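Local coordinates for protein methyl-accepting chemotaxis sensory transducer (Anaeromyxobacter dehalogenans, PDB 4K08) that probably senses small-molecule signals in the periplasm through a PAS-like Cache domain and passes them on to the chemotaxis machinery, at residues Tyr84-Pro87 with Asn88-Leu92; Phe93-Phe96 with Val97-Val100. One frame throughout, in Å; residues are numbered along the deposited sequence.

Contact 1 (Tyr84-Pro87 with Asn88-Leu92); sequences YRDP and NGKLL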
ATOM      1  N   TYR A  84       6.119 -13.766   4.140  1.00 36.75           N
ATOM      2  CA  TYR A  84       4.965 -13.947   3.228  1.00 34.51           C
ATOM      3  C   TYR A  84       5.536 -14.034   1.799  1.00 34.74           C
ATOM      4  O   TYR A  84       6.249 -13.124   1.370  1.00 34.39           O
ATOM      5  CB  TYR A  84       3.973 -12.769   3.316  1.00 33.73           C
ATOM      6  CG  TYR A  84       2.771 -12.945   2.386  1.00 35.48           C
ATOM      7  CD1 TYR A  84       2.948 -12.983   0.994  1.00 35.04           C
ATOM      8  CD2 TYR A  84       1.498 -13.150   2.895  1.00 34.68           C
ATOM      9  CE1 TYR A  84       1.856 -13.177   0.106  1.00 33.38           C
ATOM     10  CE2 TYR A  84       0.399 -13.319   2.036  1.00 33.90           C
ATOM     11  CZ  TYR A  84       0.609 -13.362   0.628  1.00 32.30           C
ATOM     12  OH  TYR A  84      -0.434 -13.509  -0.236  1.00 33.83           O
ATOM     13  N   ARG A  85       5.277 -15.133   1.088  1.00 33.61           N
ATOM     14  CA  ARG A  85       5.760 -15.256  -0.302  1.00 34.93           C
ATOM     15  C   ARG A  85       4.611 -15.427  -1.292  1.00 32.77           C
ATOM     16  O   ARG A  85       3.654 -16.095  -0.979  1.00 32.36           O
ATOM     17  CB  ARG A  85       6.677 -16.486  -0.463  1.00 36.34           C
ATOM     18  CG  ARG A  85       7.905 -16.472   0.443  1.00 39.28           C
ATOM     19  CD  ARG A  85       8.752 -17.768   0.225  1.00 43.31           C
ATOM     20  NE  ARG A  85       9.880 -17.770   1.148  1.00 43.74           N
ATOM     21  CZ  ARG A  85      11.087 -17.278   0.880  1.00 47.35           C
ATOM     22  NH1 ARG A  85      11.370 -16.750  -0.317  1.00 42.86           N
ATOM     23  NH2 ARG A  85      12.031 -17.345   1.822  1.00 53.40           N
ATOM     24  N   ASP A  86       4.736 -14.873  -2.497  1.00 33.65           N
ATOM     25  CA  ASP A  86       3.761 -15.169  -3.544  1.00 33.75           C
ATOM     26  C   ASP A  86       4.122 -16.577  -4.101  1.00 36.88           C
ATOM     27  O   ASP A  86       5.078 -17.202  -3.593  1.00 35.59           O
ATOM     28  CB  ASP A  86       3.723 -14.043  -4.598  1.00 32.35           C
ATOM     29  CG  ASP A  86       4.987 -13.976  -5.501  1.00 36.46           C
ATOM     30  OD1 ASP A  86       5.853 -14.889  -5.467  1.00 35.90           O
ATOM     31  OD2 ASP A  86       5.081 -12.972  -6.269  1.00 34.42           O
ATOM     32  N   PRO A  87       3.367 -17.087  -5.110  1.00 34.25           N
ATOM     33  CA  PRO A  87       3.654 -18.460  -5.569  1.00 33.37           C
ATOM     34  C   PRO A  87       4.983 -18.597  -6.275  1.00 35.15           C
ATOM     35  O   PRO A  87       5.378 -19.742  -6.515  1.00 37.48           O
ATOM     36  CB  PRO A  87       2.506 -18.764  -6.558  1.00 33.59           C
ATOM     37  CG  PRO A  87       1.363 -17.866  -6.105  1.00 30.41           C
ATOM     38  CD  PRO A  87       2.063 -16.593  -5.619  1.00 29.95           C
ATOM     39  N   ASN A  88       5.632 -17.511  -6.687  1.00 35.98           N
ATOM     40  CA  ASN A  88       6.981 -17.665  -7.226  1.00 38.07           C
ATOM     41  C   ASN A  88       8.037 -17.483  -6.113  1.00 39.47           C
ATOM     42  O   ASN A  88       9.227 -17.312  -6.391  1.00 40.58           O
ATOM     43  CB  ASN A  88       7.283 -16.739  -8.401  1.00 37.62           C
ATOM     44  CG  ASN A  88       8.598 -17.131  -9.123  1.00 42.63           C
ATOM     45  OD1 ASN A  88       8.918 -18.306  -9.250  1.00 40.51           O
ATOM     46  ND2 ASN A  88       9.364 -16.141  -9.553  1.00 48.60           N
ATOM     47  N   GLY A  89       7.599 -17.566  -4.862  1.00 37.01           N
ATOM     48  CA  GLY A  89       8.522 -17.479  -3.741  1.00 41.13           C
ATOM     49  C   GLY A  89       8.957 -16.069  -3.338  1.00 40.54           C
ATOM     50  O   GLY A  89       9.779 -15.917  -2.429  1.00 39.33           O
ATOM     51  N   LYS A  90       8.401 -15.040  -3.978  1.00 37.19           N
ATOM     52  CA  LYS A  90       8.851 -13.685  -3.715  1.00 38.41           C
ATOM     53  C   LYS A  90       8.331 -13.107  -2.336  1.00 36.98           C
ATOM     54  O   LYS A  90       7.132 -13.136  -2.037  1.00 33.75           O
ATOM     55  CB  LYS A  90       8.454 -12.796  -4.878  1.00 37.27           C
ATOM     56  CG  LYS A  90       8.924 -11.334  -4.770  1.00 41.01           C
ATOM     57  CD  LYS A  90       9.036 -10.764  -6.226  1.00 46.72           C
ATOM     58  CE  LYS A  90       9.587  -9.361  -6.214  1.00 50.58           C
ATOM     59  NZ  LYS A  90       9.544  -8.575  -7.493  1.00 46.40           N
ATOM     60  N   LEU A  91       9.272 -12.636  -1.516  1.00 36.50           N
ATOM     61  CA  LEU A  91       8.981 -12.100  -0.185  1.00 36.86           C
ATOM     62  C   LEU A  91       8.523 -10.670  -0.447  1.00 34.36           C
ATOM     63  O   LEU A  91       9.227  -9.737  -0.158  1.00 35.46           O
ATOM     64  CB  LEU A  91      10.253 -12.151   0.688  1.00 38.57           C
ATOM     65  CG  LEU A  91      10.642 -13.542   1.208  1.00 40.18           C
ATOM     66  CD1 LEU A  91      12.178 -13.677   1.689  1.00 44.87           C
ATOM     67  CD2 LEU A  91       9.663 -13.914   2.352  1.00 40.26           C
ATOM     68  N   LEU A  92       7.356 -10.505  -1.078  1.00 32.80           N
ATOM     69  CA  LEU A  92       6.979  -9.212  -1.660  1.00 32.83           C
ATOM     70  C   LEU A  92       6.874  -8.055  -0.612  1.00 31.55           C
ATOM     71  O   LEU A  92       7.255  -6.925  -0.920  1.00 31.40           O
ATOM     72  CB  LEU A  92       5.680  -9.340  -2.474  1.00 34.10           C
ATOM     73  CG  LEU A  92       4.448  -9.821  -1.714  1.00 30.68           C
ATOM     74  CD1 LEU A  92       3.422  -8.703  -1.596  1.00 28.66           C
ATOM     75  CD2 LEU A  92       3.821 -11.065  -2.401  1.00 28.98           C
TER

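Contact 2 (Phe93-Phe96 with Val97-Val100); sequences FQEF and VRTV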
ATOM      1  N   PHE A  93       6.383  -8.337   0.596  1.00 31.74           N
ATOM      2  CA  PHE A  93       6.270  -7.272   1.640  1.00 33.02           C
ATOM      3  C   PHE A  93       7.661  -6.886   2.145  1.00 36.61           C
ATOM      4  O   PHE A  93       7.960  -5.696   2.293  1.00 34.82           O
ATOM      5  CB  PHE A  93       5.345  -7.694   2.791  1.00 35.06           C
ATOM      6  CG  PHE A  93       3.910  -7.825   2.373  1.00 30.94           C
ATOM      7  CD1 PHE A  93       3.135  -6.684   2.139  1.00 29.82           C
ATOM      8  CD2 PHE A  93       3.341  -9.082   2.161  1.00 29.79           C
ATOM      9  CE1 PHE A  93       1.793  -6.790   1.705  1.00 27.92           C
ATOM     10  CE2 PHE A  93       1.994  -9.213   1.734  1.00 29.50           C
ATOM     11  CZ  PHE A  93       1.214  -8.039   1.514  1.00 27.19           C
ATOM     12  N   GLN A  94       8.541  -7.888   2.310  1.00 33.28           N
ATOM     13  CA  GLN A  94       9.934  -7.573   2.617  1.00 36.52           C
ATOM     14  C   GLN A  94      10.474  -6.662   1.499  1.00 36.23           C
ATOM     15  O   GLN A  94      11.159  -5.684   1.795  1.00 35.71           O
ATOM     16  CB  GLN A  94      10.803  -8.849   2.858  1.00 35.19           C
ATOM     17  CG  GLN A  94      11.071  -9.064   4.400  1.00 49.11           C
ATOM     18  CD  GLN A  94      11.172 -10.560   4.775  1.00 56.58           C
ATOM     19  OE1 GLN A  94      10.138 -11.222   5.089  1.00 55.68           O
ATOM     20  NE2 GLN A  94      12.404 -11.116   4.683  1.00 57.83           N
ATOM     21  N   GLU A  95      10.125  -6.946   0.242  0.53 36.94           N
ATOM     22  CA  GLU A  95      10.646  -6.125  -0.850  0.53 38.39           C
ATOM     23  C   GLU A  95      10.067  -4.698  -0.837  0.53 40.90           C
ATOM     24  O   GLU A  95      10.756  -3.745  -1.190  0.53 42.26           O
ATOM     25  CB  GLU A  95      10.454  -6.817  -2.207  0.53 38.78           C
ATOM     26  CG  GLU A  95      11.393  -8.011  -2.421  0.53 42.72           C
ATOM     27  CD  GLU A  95      12.877  -7.627  -2.349  0.53 43.92           C
ATOM     28  OE1 GLU A  95      13.309  -6.823  -3.207  0.53 43.76           O
ATOM     29  OE2 GLU A  95      13.597  -8.103  -1.428  0.53 42.91           O
ATOM     30  N   PHE A  96       8.815  -4.536  -0.414  1.00 38.28           N
ATOM     31  CA  PHE A  96       8.262  -3.183  -0.221  1.00 37.96           C
ATOM     32  C   PHE A  96       9.086  -2.403   0.814  1.00 34.41           C
ATOM     33  O   PHE A  96       9.397  -1.234   0.627  1.00 34.95           O
ATOM     34  CB  PHE A  96       6.822  -3.221   0.306  1.00 38.13           C
ATOM     35  CG  PHE A  96       5.834  -3.881  -0.620  1.00 34.79           C
ATOM     36  CD1 PHE A  96       6.105  -4.039  -1.970  1.00 32.47           C
ATOM     37  CD2 PHE A  96       4.593  -4.300  -0.133  1.00 35.07           C
ATOM     38  CE1 PHE A  96       5.172  -4.645  -2.809  1.00 31.76           C
ATOM     39  CE2 PHE A  96       3.659  -4.918  -0.971  1.00 29.85           C
ATOM     40  CZ  PHE A  96       3.947  -5.075  -2.309  1.00 28.00           C
ATOM     41  N   VAL A  97       9.359  -3.057   1.936  1.00 34.33           N
ATOM     42  CA  VAL A  97      10.037  -2.391   3.049  1.00 35.38           C
ATOM     43  C   VAL A  97      11.459  -2.017   2.623  1.00 40.02           C
ATOM     44  O   VAL A  97      11.904  -0.902   2.910  1.00 38.69           O
ATOM     45  CB  VAL A  97      10.017  -3.251   4.363  1.00 37.87           C
ATOM     46  CG1 VAL A  97      11.093  -2.744   5.443  1.00 36.83           C
ATOM     47  CG2 VAL A  97       8.609  -3.299   4.908  1.00 34.14           C
ATOM     48  N   ARG A  98      12.148  -2.921   1.911  1.00 48.47           N
ATOM     49  CA  ARG A  98      13.503  -2.624   1.404  1.00 54.15           C
ATOM     50  C   ARG A  98      13.487  -1.466   0.418  1.00 50.58           C
ATOM     51  O   ARG A  98      14.338  -0.603   0.455  1.00 46.48           O
ATOM     52  CB  ARG A  98      14.141  -3.841   0.720  1.00 57.32           C
ATOM     53  CG  ARG A  98      14.604  -4.941   1.665  1.00 58.88           C
ATOM     54  CD  ARG A  98      15.569  -5.910   0.936  1.00 62.10           C
ATOM     55  NE  ARG A  98      14.993  -7.244   0.780  1.00 61.96           N
ATOM     56  CZ  ARG A  98      14.696  -8.046   1.813  1.00 55.84           C
ATOM     57  NH1 ARG A  98      14.145  -9.265   1.588  1.00 52.85           N
ATOM     58  NH2 ARG A  98      14.930  -7.620   3.082  1.00 50.78           N
ATOM     59  N   THR A  99      12.489  -1.444  -0.453  1.00 44.66           N
ATOM     60  CA  THR A  99      12.361  -0.396  -1.456  1.00 42.53           C
ATOM     61  C   THR A  99      12.125   0.970  -0.822  1.00 48.79           C
ATOM     62  O   THR A  99      12.724   1.956  -1.245  1.00 52.42           O
ATOM     63  CB  THR A  99      11.160  -0.692  -2.385  1.00 42.82           C
ATOM     64  OG1 THR A  99      11.366  -1.963  -3.010  1.00 40.52           O
ATOM     65  CG2 THR A  99      10.990   0.399  -3.442  1.00 43.16           C
ATOM     66  N   VAL A 100      11.213   1.068   0.151  1.00 43.47           N
ATOM     67  CA  VAL A 100      10.945   2.385   0.714  1.00 42.49           C
ATOM     68  C   VAL A 100      12.100   2.754   1.675  1.00 46.94           C
ATOM     69  O   VAL A 100      12.483   3.913   1.726  1.00 46.12           O
ATOM     70  CB  VAL A 100       9.586   2.544   1.448  1.00 38.77           C
ATOM     71  CG1 VAL A 100       8.351   2.084   0.516  1.00 38.95           C
ATOM     72  CG2 VAL A 100       9.602   1.822   2.778  1.00 38.69           C
TER

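Contact 1 (Tyr84-Pro87 with Asn88-Leu92)
Arg85 lays its guanidinium across Leu91, whose CG sits over one face, offset toward the rim, 3.6 Å from NH1. The same group is pinned at its edge: NH1 donates to Gly89 O (2.8 Å, N-H...O 153°), lying in the carbonyl plane. The arginine chain is extended from CG to NE, which carries its methylenes past the Gly89 carbonyl before the tip bonds it. On the inner side of the loop, Asp86 organises a type I beta turn running from Asp86 to Gly89. Its O accepts from Gly89 N at 2.8 Å, from above the carbonyl plane, while its carboxylate folds back over the turn. There OD1 takes Lys90 N at 3.0 Å, met from above the carboxylate plane, and more weakly Asn88 N; OD2 turns to Leu111 N of strand 105-113. Asp86 N in turn donates to Lys90 O (3.0 Å), tying the two arms together. With an alanine here the amides of Lys90 and Leu111, and the weaker-held one of Asn88, would probably lose their acceptor, and the turn its tie to strand 105-113. Gly89 has a positive phi (80°), where a CB would press on the preceding carbonyl O. Nearer the helix, Leu92 CD2 touches both Asp86 CB and the Tyr84 ring, 3.8 Å from Tyr84 CE1. Lys90 points its amine elsewhere, to a salt bridge with Asp109. The chemistry thus implies a tight turn in which one carboxylate both shapes the backbone and ties it to strand 105-113.

Contact 2 (Phe93-Phe96 with Val97-Val100)
Phe93-Val100 is a continuous piece of alpha helix in which Val97 N, Arg98 N, Thr99 N and Val100 N donate to the carbonyls four residues back, as in Val97 N to Phe93 O at 3.0 Å. On the outer side, in one of two modelled conformers of Glu95, its carboxylate and Arg98 form an i to i+3 salt bridge. In that conformer Arg98 NE donates to Glu95 OE2 at 2.7 Å (N-H...O 149°), reaching that oxygen from above the carboxylate plane, and NH1 adds a weak bond to the same atom. The two flat groups are then turned 57° apart, and the arginine bends at chi3 (-113°) to bring its head back along the helix. NH1 also lies 3.6 Å from Gln94 CB; the glutamine amide is turned almost perpendicular to the guanidinium. Thr99 turns its hydroxyl back to the preceding turn: OG1, anti to its own carbonyl carbon, donates to Glu95 O at 2.6 Å. That carbonyl is therefore gripped twice, by Thr99 N and OG1 from opposite faces of its plane. Gln94 OE1 accepts from Gly83 N in the loop before the helix. The buried side chains face the antiparallel sheet: Phe93, Phe96 and Val97 touch Asn61 of strand 59-62, Phe96 and Val100 rest on Val127 of strand 120-130, and Phe96 meets Tyr110 of strand 105-113 edge-to-face.

In the fold
The two contacts follow each other along the chain: the loop of contact 1, through Leu91 at the N-cap, leads straight into helix 92-103, which carries contact 2. Their centres lie 12 Å apart on the same side of the chain's centre, and they touch where Tyr84 CG meets Phe93 CE2 at 3.9 Å. Both lean on strand 105-113, an outermost strand of the five-stranded antiparallel sheet, while the helix also reaches strands 59-62 and 120-130. The side chains of Leu92 and Phe93, at the junction, each lie about 4 Å from a bound acetate, probably from the crystallisation liquor, so this corner of the Cache domain could border a small-molecule pocket.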